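Side-chain contacts in Phenylalanine/tyrosine ammonia-lyase (Rhodosporidium toruloides, PDB 1Y2M), which catalyses the non-oxidative deamination of L-phenylalanine and L-tyrosine to trans-cinnamic and p-coumaric acid, releasing ammonium: residues B[456-461]-B[535-540]; B[444-449]-B[588-593]. All coordinates share one frame; numbering follows the deposited sequence.

Both contacts involve the long loop that leaves helix 416-443 and ends at helix 468-484, and their centres lie 10 Å apart. Along the chain the order is 444-449, 456-461, 535-540 and 588-593, so contact 2 spans contact 1. In contact 2 the start of the loop meets the link between helices 570-587 and 593-611; in contact 1 a later part rests on helix 506-560. The two are joined by probable hydrogen bonds, Asp460 OD1 to Leu593 N at 2.9 Å and Arg538 NH2 to Asn449 O at 3.2 Å. The loop leads toward Lys468, which binds cinnamate and whose side chain lies about 9 Å from those of Ala457 in contact 1 and Ser590 in contact 2.

Contact 1: residues B[456-461]-B[535-540]; sequences LAAEDP and IDLRAI
Leu537 carries the apolar part of this contact, its two methyls spread over the loop that passes by helix 506-560 at this point. CD1 meets the CB of Leu456 at 3.9 Å, while CD2 lies 3.9 Å from the CA of Ala458 and a little farther from that residue's methyl group. The CG of Leu537 stands anti to its own carbonyl carbon (chi1 -67°), and leucine suits the position because its forked end can put one methyl on each of two loop residues. Alanine suits position 458 because its short side chain lets the leucine come close to the backbone; its methyl also touches Trp645 of helix 619-646.

The second kind of contact is methyl against peptide. CD1 of Leu537 packs at 3.5 Å from the O of Leu456 and 3.6 Å from its C, which is van der Waals contact with a polar group. That oxygen is nevertheless satisfied, accepting hydrogen bonds from ND1 of His466 and NE2 of Gln533.

Of the charged residues, Asp536 forms a salt bridge with Arg670, and Glu459 one with Arg679.

Leu537 thus joins helix 506-560 to the loop before helix 468-484, where the side chain of Ala457 lies about 9 Å from that of cinnamate-binding Lys468. Across the two segments the chemistry is dispersion and burial of apolar surface: one branched side chain packs against an irregular loop, whose buried carbonyl is held by polar groups from outside the pair.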
ATOM      1  N   LEU B 456      20.010  21.739 -19.201  1.00  8.50           N
ATOM      2  CA  LEU B 456      20.316  21.405 -20.584  1.00  9.42           C
ATOM      3  C   LEU B 456      19.904  22.522 -21.547  1.00 10.86           C
ATOM      4  O   LEU B 456      19.530  22.312 -22.722  1.00 11.13           O
ATOM      5  CB  LEU B 456      19.782  20.020 -20.976  1.00  8.73           C
ATOM      6  CG  LEU B 456      20.131  18.853 -20.063  1.00 11.93           C
ATOM      7  CD1 LEU B 456      19.615  17.545 -20.654  1.00 11.23           C
ATOM      8  CD2 LEU B 456      21.600  18.716 -19.805  1.00 13.15           C
ATOM      9  N   ALA B 457      20.020  23.745 -21.064  1.00 12.28           N
ATOM     10  CA  ALA B 457      19.758  24.892 -21.908  1.00  9.64           C
ATOM     11  C   ALA B 457      20.920  25.030 -22.904  1.00 10.49           C
ATOM     12  O   ALA B 457      22.101  24.962 -22.499  1.00 10.81           O
ATOM     13  CB  ALA B 457      19.692  26.132 -21.050  1.00 10.21           C
ATOM     14  N   ALA B 458      20.609  25.248 -24.170  1.00 11.14           N
ATOM     15  CA  ALA B 458      21.651  25.400 -25.201  1.00  9.44           C
ATOM     16  C   ALA B 458      22.334  26.766 -25.200  1.00 10.56           C
ATOM     17  O   ALA B 458      23.435  26.890 -25.722  1.00 11.35           O
ATOM     18  CB  ALA B 458      21.039  25.173 -26.605  1.00 11.14           C
ATOM     19  N   GLU B 459      21.607  27.764 -24.728  1.00 10.22           N
ATOM     20  CA  GLU B 459      22.064  29.148 -24.752  1.00 12.43           C
ATOM     21  C   GLU B 459      22.091  29.677 -23.330  1.00 13.72           C
ATOM     22  O   GLU B 459      22.101  28.883 -22.372  1.00 14.72           O
ATOM     23  CB  GLU B 459      21.223  29.990 -25.721  1.00  9.86           C
ATOM     24  CG  GLU B 459      21.358  29.515 -27.210  1.00 10.67           C
ATOM     25  CD  GLU B 459      22.699  29.846 -27.830  1.00 12.76           C
ATOM     26  OE1 GLU B 459      23.404  30.791 -27.364  1.00 11.20           O
ATOM     27  OE2 GLU B 459      23.037  29.212 -28.847  1.00 12.48           O
ATOM     28  N   ASP B 460      22.164  30.997 -23.158  1.00 11.17           N
ATOM     29  CA  ASP B 460      22.304  31.546 -21.779  1.00 11.40           C
ATOM     30  C   ASP B 460      21.180  31.082 -20.855  1.00 11.13           C
ATOM     31  O   ASP B 460      20.003  31.225 -21.187  1.00 10.63           O
ATOM     32  CB  ASP B 460      22.383  33.077 -21.795  1.00 13.80           C
ATOM     33  CG  ASP B 460      23.799  33.611 -22.033  1.00 11.24           C
ATOM     34  OD1 ASP B 460      24.778  32.860 -22.139  1.00 11.62           O
ATOM     35  OD2 ASP B 460      23.920  34.846 -22.083  1.00 13.37           O
ATOM     36  N   PRO B 461      21.546  30.486 -19.705  1.00 11.50           N
ATOM     37  CA  PRO B 461      20.567  29.921 -18.796  1.00 13.15           C
ATOM     38  C   PRO B 461      19.710  30.955 -18.100  1.00 12.79           C
ATOM     39  O   PRO B 461      18.668  30.597 -17.542  1.00 13.17           O
ATOM     40  CB  PRO B 461      21.420  29.146 -17.778  1.00 18.12           C
ATOM     41  CG  PRO B 461      22.763  29.139 -18.240  1.00 18.40           C
ATOM     42  CD  PRO B 461      22.929  30.123 -19.332  1.00 13.57           C
ATOM     43  N   ILE B 535      23.545  14.754 -24.816  1.00  8.92           N
ATOM     44  CA  ILE B 535      24.560  14.203 -25.749  1.00 10.14           C
ATOM     45  C   ILE B 535      25.030  15.280 -26.753  1.00  8.22           C
ATOM     46  O   ILE B 535      26.186  15.443 -27.021  1.00  9.71           O
ATOM     47  CB  ILE B 535      24.018  12.972 -26.477  1.00  8.41           C
ATOM     48  CG1 ILE B 535      24.102  11.784 -25.516  1.00  7.73           C
ATOM     49  CG2 ILE B 535      24.760  12.690 -27.713  1.00 11.35           C
ATOM     50  CD1 ILE B 535      23.285  10.570 -25.903  1.00 12.16           C
ATOM     51  N   ASP B 536      24.076  16.006 -27.329  1.00  7.87           N
ATOM     52  CA  ASP B 536      24.423  17.070 -28.250  1.00  8.23           C
ATOM     53  C   ASP B 536      25.213  18.190 -27.550  1.00  8.37           C
ATOM     54  O   ASP B 536      26.142  18.734 -28.121  1.00 10.45           O
ATOM     55  CB  ASP B 536      23.123  17.576 -28.853  1.00  8.39           C
ATOM     56  CG  ASP B 536      22.622  16.696 -29.958  1.00 12.35           C
ATOM     57  OD1 ASP B 536      23.436  15.981 -30.624  1.00 11.44           O
ATOM     58  OD2 ASP B 536      21.386  16.744 -30.247  1.00 11.13           O
ATOM     59  N   LEU B 537      24.838  18.548 -26.328  1.00  6.68           N
ATOM     60  CA  LEU B 537      25.571  19.595 -25.586  1.00  8.38           C
ATOM     61  C   LEU B 537      26.979  19.133 -25.211  1.00  9.83           C
ATOM     62  O   LEU B 537      27.974  19.916 -25.230  1.00  8.80           O
ATOM     63  CB  LEU B 537      24.799  20.031 -24.348  1.00  8.59           C
ATOM     64  CG  LEU B 537      23.475  20.774 -24.645  1.00  8.00           C
ATOM     65  CD1 LEU B 537      22.686  21.028 -23.327  1.00 14.40           C
ATOM     66  CD2 LEU B 537      23.736  22.059 -25.388  1.00 10.42           C
ATOM     67  N   ARG B 538      27.081  17.864 -24.842  1.00  7.98           N
ATOM     68  CA  ARG B 538      28.405  17.317 -24.593  1.00 10.32           C
ATOM     69  C   ARG B 538      29.282  17.318 -25.840  1.00  9.97           C
ATOM     70  O   ARG B 538      30.492  17.586 -25.807  1.00  9.51           O
ATOM     71  CB  ARG B 538      28.312  15.919 -24.012  1.00  9.68           C
ATOM     72  CG  ARG B 538      29.643  15.446 -23.412  1.00  7.94           C
ATOM     73  CD  ARG B 538      30.022  16.177 -22.149  1.00  9.61           C
ATOM     74  NE  ARG B 538      29.303  15.688 -20.967  1.00  8.69           N
ATOM     75  CZ  ARG B 538      29.392  16.220 -19.748  1.00  7.84           C
ATOM     76  NH1 ARG B 538      30.113  17.332 -19.579  1.00 12.30           N
ATOM     77  NH2 ARG B 538      28.784  15.660 -18.743  1.00 10.55           N
ATOM     78  N   ALA B 539      28.671  17.006 -26.974  1.00  7.35           N
ATOM     79  CA  ALA B 539      29.426  17.004 -28.239  1.00  7.95           C
ATOM     80  C   ALA B 539      29.931  18.409 -28.575  1.00  7.83           C
ATOM     81  O   ALA B 539      31.083  18.527 -29.058  1.00  8.02           O
ATOM     82  CB  ALA B 539      28.576  16.456 -29.339  1.00  9.34           C
ATOM     83  N   ILE B 540      29.094  19.438 -28.341  1.00  8.85           N
ATOM     84  CA  ILE B 540      29.517  20.850 -28.475  1.00 10.50           C
ATOM     85  C   ILE B 540      30.721  21.165 -27.568  1.00  9.10           C
ATOM     86  O   ILE B 540      31.707  21.778 -27.999  1.00 10.74           O
ATOM     87  CB  ILE B 540      28.332  21.819 -28.174  1.00 11.56           C
ATOM     88  CG1 ILE B 540      27.356  21.758 -29.320  1.00 14.67           C
ATOM     89  CG2 ILE B 540      28.805  23.231 -27.973  1.00 13.64           C
ATOM     90  CD1 ILE B 540      25.964  22.384 -28.991  1.00 15.48           C
TER

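Contact 2: residues B[444-449]-B[588-593]; sequences LNAGMN and TNSYDL
Asn589 lays its amide against Ala446, joining two loops: the turn after helix 416-443 and a type I beta turn, Thr588 to Tyr591, which leads from helix 570-587 into helix 593-611. Here Tyr591 and Asp592 pack on Glu355 and Asp354 of a second subunit, so the contact lies near a subunit interface of the tetramer.

The ND2 of Asn589 donates to the O of Ala446 at 2.8 Å, with an N-H...O angle of 162°. The bond arrives on a lone pair in the carbonyl plane, and the acceptor lies almost exactly in the plane of the asparagine amide. CG of Asn589 sits between its backbone N and carbonyl carbon (chi1 51°), a setting that directs the amide across to the other loop. ND2 also bonds to the O of Leu452, so one nitrogen ties together two points of the same long loop. With an alanine in place of Asn589, the carbonyls of Ala446 and Leu452 would probably lose their shared donor, and the two loops a link between them.

Asn449 approaches from the opposite direction, its amide plane turned 64° from that of Asn589. Its OD1 comes within 3.0 Å of the ND2 of Asn589, but the angle is too poor for a hydrogen bond; its own ND2 donates to the O of Met443.

Alanine suits position 446 because its methyl meets the amide of Asn589 on one side and, roughly at right angles to it, the OG of Ser590: CB lies 3.7 Å from the ND2 of Asn589 and 3.6 Å from the OG of Ser590.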
ATOM      1  N   LEU B 444      20.177  16.319 -14.853  1.00 11.66           N
ATOM      2  CA  LEU B 444      19.549  17.640 -14.908  1.00 11.72           C
ATOM      3  C   LEU B 444      19.934  18.559 -13.736  1.00 14.02           C
ATOM      4  O   LEU B 444      19.384  19.682 -13.594  1.00 15.55           O
ATOM      5  CB  LEU B 444      18.031  17.478 -14.964  1.00 11.98           C
ATOM      6  CG  LEU B 444      17.538  16.731 -16.217  1.00  7.39           C
ATOM      7  CD1 LEU B 444      15.981  16.727 -16.202  1.00 14.09           C
ATOM      8  CD2 LEU B 444      18.115  17.245 -17.486  1.00 12.66           C
ATOM      9  N   ASN B 445      20.822  18.075 -12.882  1.00 13.41           N
ATOM     10  CA  ASN B 445      21.337  18.839 -11.738  1.00 11.33           C
ATOM     11  C   ASN B 445      22.698  19.417 -12.041  1.00 11.60           C
ATOM     12  O   ASN B 445      23.681  18.688 -12.161  1.00 11.54           O
ATOM     13  CB  ASN B 445      21.391  17.916 -10.507  1.00 11.64           C
ATOM     14  CG  ASN B 445      21.689  18.667  -9.219  1.00 15.90           C
ATOM     15  OD1 ASN B 445      22.549  19.547  -9.195  1.00 18.97           O
ATOM     16  ND2 ASN B 445      20.984  18.338  -8.148  1.00 13.19           N
ATOM     17  N   ALA B 446      22.744  20.743 -12.162  1.00 13.69           N
ATOM     18  CA  ALA B 446      23.969  21.457 -12.578  1.00 13.59           C
ATOM     19  C   ALA B 446      25.118  21.199 -11.627  1.00 13.76           C
ATOM     20  O   ALA B 446      26.273  21.214 -12.014  1.00 13.84           O
ATOM     21  CB  ALA B 446      23.679  22.979 -12.629  1.00 16.40           C
ATOM     22  N   GLY B 447      24.784  20.981 -10.367  1.00 13.58           N
ATOM     23  CA  GLY B 447      25.774  20.656  -9.362  1.00 15.60           C
ATOM     24  C   GLY B 447      26.327  19.268  -9.437  1.00 15.94           C
ATOM     25  O   GLY B 447      27.350  19.010  -8.849  1.00 17.72           O
HETATM   26  N   MSE B 448      25.674  18.369 -10.172  1.00 11.79           N
HETATM   27  CA  MSE B 448      26.090  16.959 -10.213  1.00 14.10           C
HETATM   28  C   MSE B 448      26.469  16.431 -11.600  1.00 14.41           C
HETATM   29  O   MSE B 448      26.911  15.323 -11.703  1.00 14.06           O
HETATM   30  CB  MSE B 448      24.935  16.079  -9.698  1.00 13.20           C
HETATM   31  CG  MSE B 448      24.479  16.445  -8.355  1.00 16.17           C
HETATM   32 SE   MSE B 448      22.851  15.435  -7.760  1.00 27.78          SE
HETATM   33  CE  MSE B 448      23.743  13.828  -7.461  1.00 15.51           C
ATOM     34  N   ASN B 449      26.201  17.180 -12.672  1.00 12.93           N
ATOM     35  CA  ASN B 449      26.203  16.651 -14.038  1.00 14.30           C
ATOM     36  C   ASN B 449      27.466  16.888 -14.830  1.00 13.54           C
ATOM     37  O   ASN B 449      27.493  16.909 -16.052  1.00 14.06           O
ATOM     38  CB  ASN B 449      24.934  17.146 -14.762  1.00 13.73           C
ATOM     39  CG  ASN B 449      24.934  18.633 -14.989  1.00 18.29           C
ATOM     40  OD1 ASN B 449      25.906  19.318 -14.657  1.00 15.63           O
ATOM     41  ND2 ASN B 449      23.846  19.160 -15.552  1.00 11.66           N
ATOM     42  N   THR B 588      30.595  26.353 -12.965  1.00 11.44           N
ATOM     43  CA  THR B 588      29.959  27.575 -13.425  1.00 10.41           C
ATOM     44  C   THR B 588      29.045  27.321 -14.623  1.00  9.91           C
ATOM     45  O   THR B 588      28.756  28.231 -15.397  1.00 10.88           O
ATOM     46  CB  THR B 588      30.993  28.627 -13.771  1.00 11.87           C
ATOM     47  OG1 THR B 588      31.878  28.127 -14.778  1.00 10.14           O
ATOM     48  CG2 THR B 588      31.814  28.948 -12.506  1.00 12.42           C
ATOM     49  N   ASN B 589      28.475  26.123 -14.667  1.00 11.29           N
ATOM     50  CA  ASN B 589      27.607  25.723 -15.743  1.00 12.25           C
ATOM     51  C   ASN B 589      26.193  26.364 -15.697  1.00 13.07           C
ATOM     52  O   ASN B 589      25.407  26.178 -16.635  1.00 15.08           O
ATOM     53  CB  ASN B 589      27.554  24.186 -15.876  1.00 11.17           C
ATOM     54  CG  ASN B 589      27.237  23.462 -14.533  1.00 12.33           C
ATOM     55  OD1 ASN B 589      27.516  23.985 -13.431  1.00 13.85           O
ATOM     56  ND2 ASN B 589      26.648  22.245 -14.632  1.00 10.95           N
ATOM     57  N   SER B 590      25.916  27.161 -14.644  1.00 12.05           N
ATOM     58  CA  SER B 590      24.697  27.984 -14.580  1.00 11.81           C
ATOM     59  C   SER B 590      24.940  29.446 -14.887  1.00 13.83           C
ATOM     60  O   SER B 590      24.006  30.206 -14.788  1.00 13.88           O
ATOM     61  CB  SER B 590      24.021  27.893 -13.213  1.00 15.88           C
ATOM     62  OG  SER B 590      23.755  26.525 -12.912  1.00 17.60           O
ATOM     63  N   TYR B 591      26.189  29.846 -15.195  1.00  9.55           N
ATOM     64  CA  TYR B 591      26.519  31.207 -15.548  1.00  9.67           C
ATOM     65  C   TYR B 591      26.253  31.452 -17.005  1.00 10.60           C
ATOM     66  O   TYR B 591      26.471  30.564 -17.849  1.00 11.30           O
ATOM     67  CB  TYR B 591      28.020  31.485 -15.346  1.00 10.82           C
ATOM     68  CG  TYR B 591      28.544  31.686 -13.938  1.00 11.21           C
ATOM     69  CD1 TYR B 591      29.508  32.660 -13.705  1.00 15.45           C
ATOM     70  CD2 TYR B 591      28.148  30.893 -12.875  1.00 14.15           C
ATOM     71  CE1 TYR B 591      30.029  32.872 -12.463  1.00 13.21           C
ATOM     72  CE2 TYR B 591      28.699  31.106 -11.599  1.00 18.10           C
ATOM     73  CZ  TYR B 591      29.634  32.096 -11.425  1.00 16.78           C
ATOM     74  OH  TYR B 591      30.212  32.387 -10.220  1.00 18.31           O
ATOM     75  N   ASP B 592      25.845  32.682 -17.302  1.00 10.42           N
ATOM     76  CA  ASP B 592      25.756  33.146 -18.657  1.00 10.24           C
ATOM     77  C   ASP B 592      27.177  33.203 -19.271  1.00 10.03           C
ATOM     78  O   ASP B 592      28.197  33.244 -18.552  1.00 10.37           O
ATOM     79  CB  ASP B 592      25.071  34.480 -18.684  1.00 10.15           C
ATOM     80  CG  ASP B 592      23.533  34.372 -18.592  1.00 13.02           C
ATOM     81  OD1 ASP B 592      22.977  33.267 -18.441  1.00 11.94           O
ATOM     82  OD2 ASP B 592      22.877  35.434 -18.660  1.00 13.56           O
ATOM     83  N   LEU B 593      27.226  33.160 -20.598  1.00 11.44           N
ATOM     84  CA  LEU B 593      28.468  32.904 -21.307  1.00 11.59           C
ATOM     85  C   LEU B 593      29.559  33.918 -21.003  1.00 12.98           C
ATOM     86  O   LEU B 593      30.679  33.558 -20.658  1.00 10.10           O
ATOM     87  CB  LEU B 593      28.197  32.823 -22.800  1.00 11.59           C
ATOM     88  CG  LEU B 593      29.416  32.581 -23.680  1.00 12.95           C
ATOM     89  CD1 LEU B 593      29.944  31.206 -23.438  1.00 11.76           C
ATOM     90  CD2 LEU B 593      29.098  32.781 -25.173  1.00 14.57           C
TER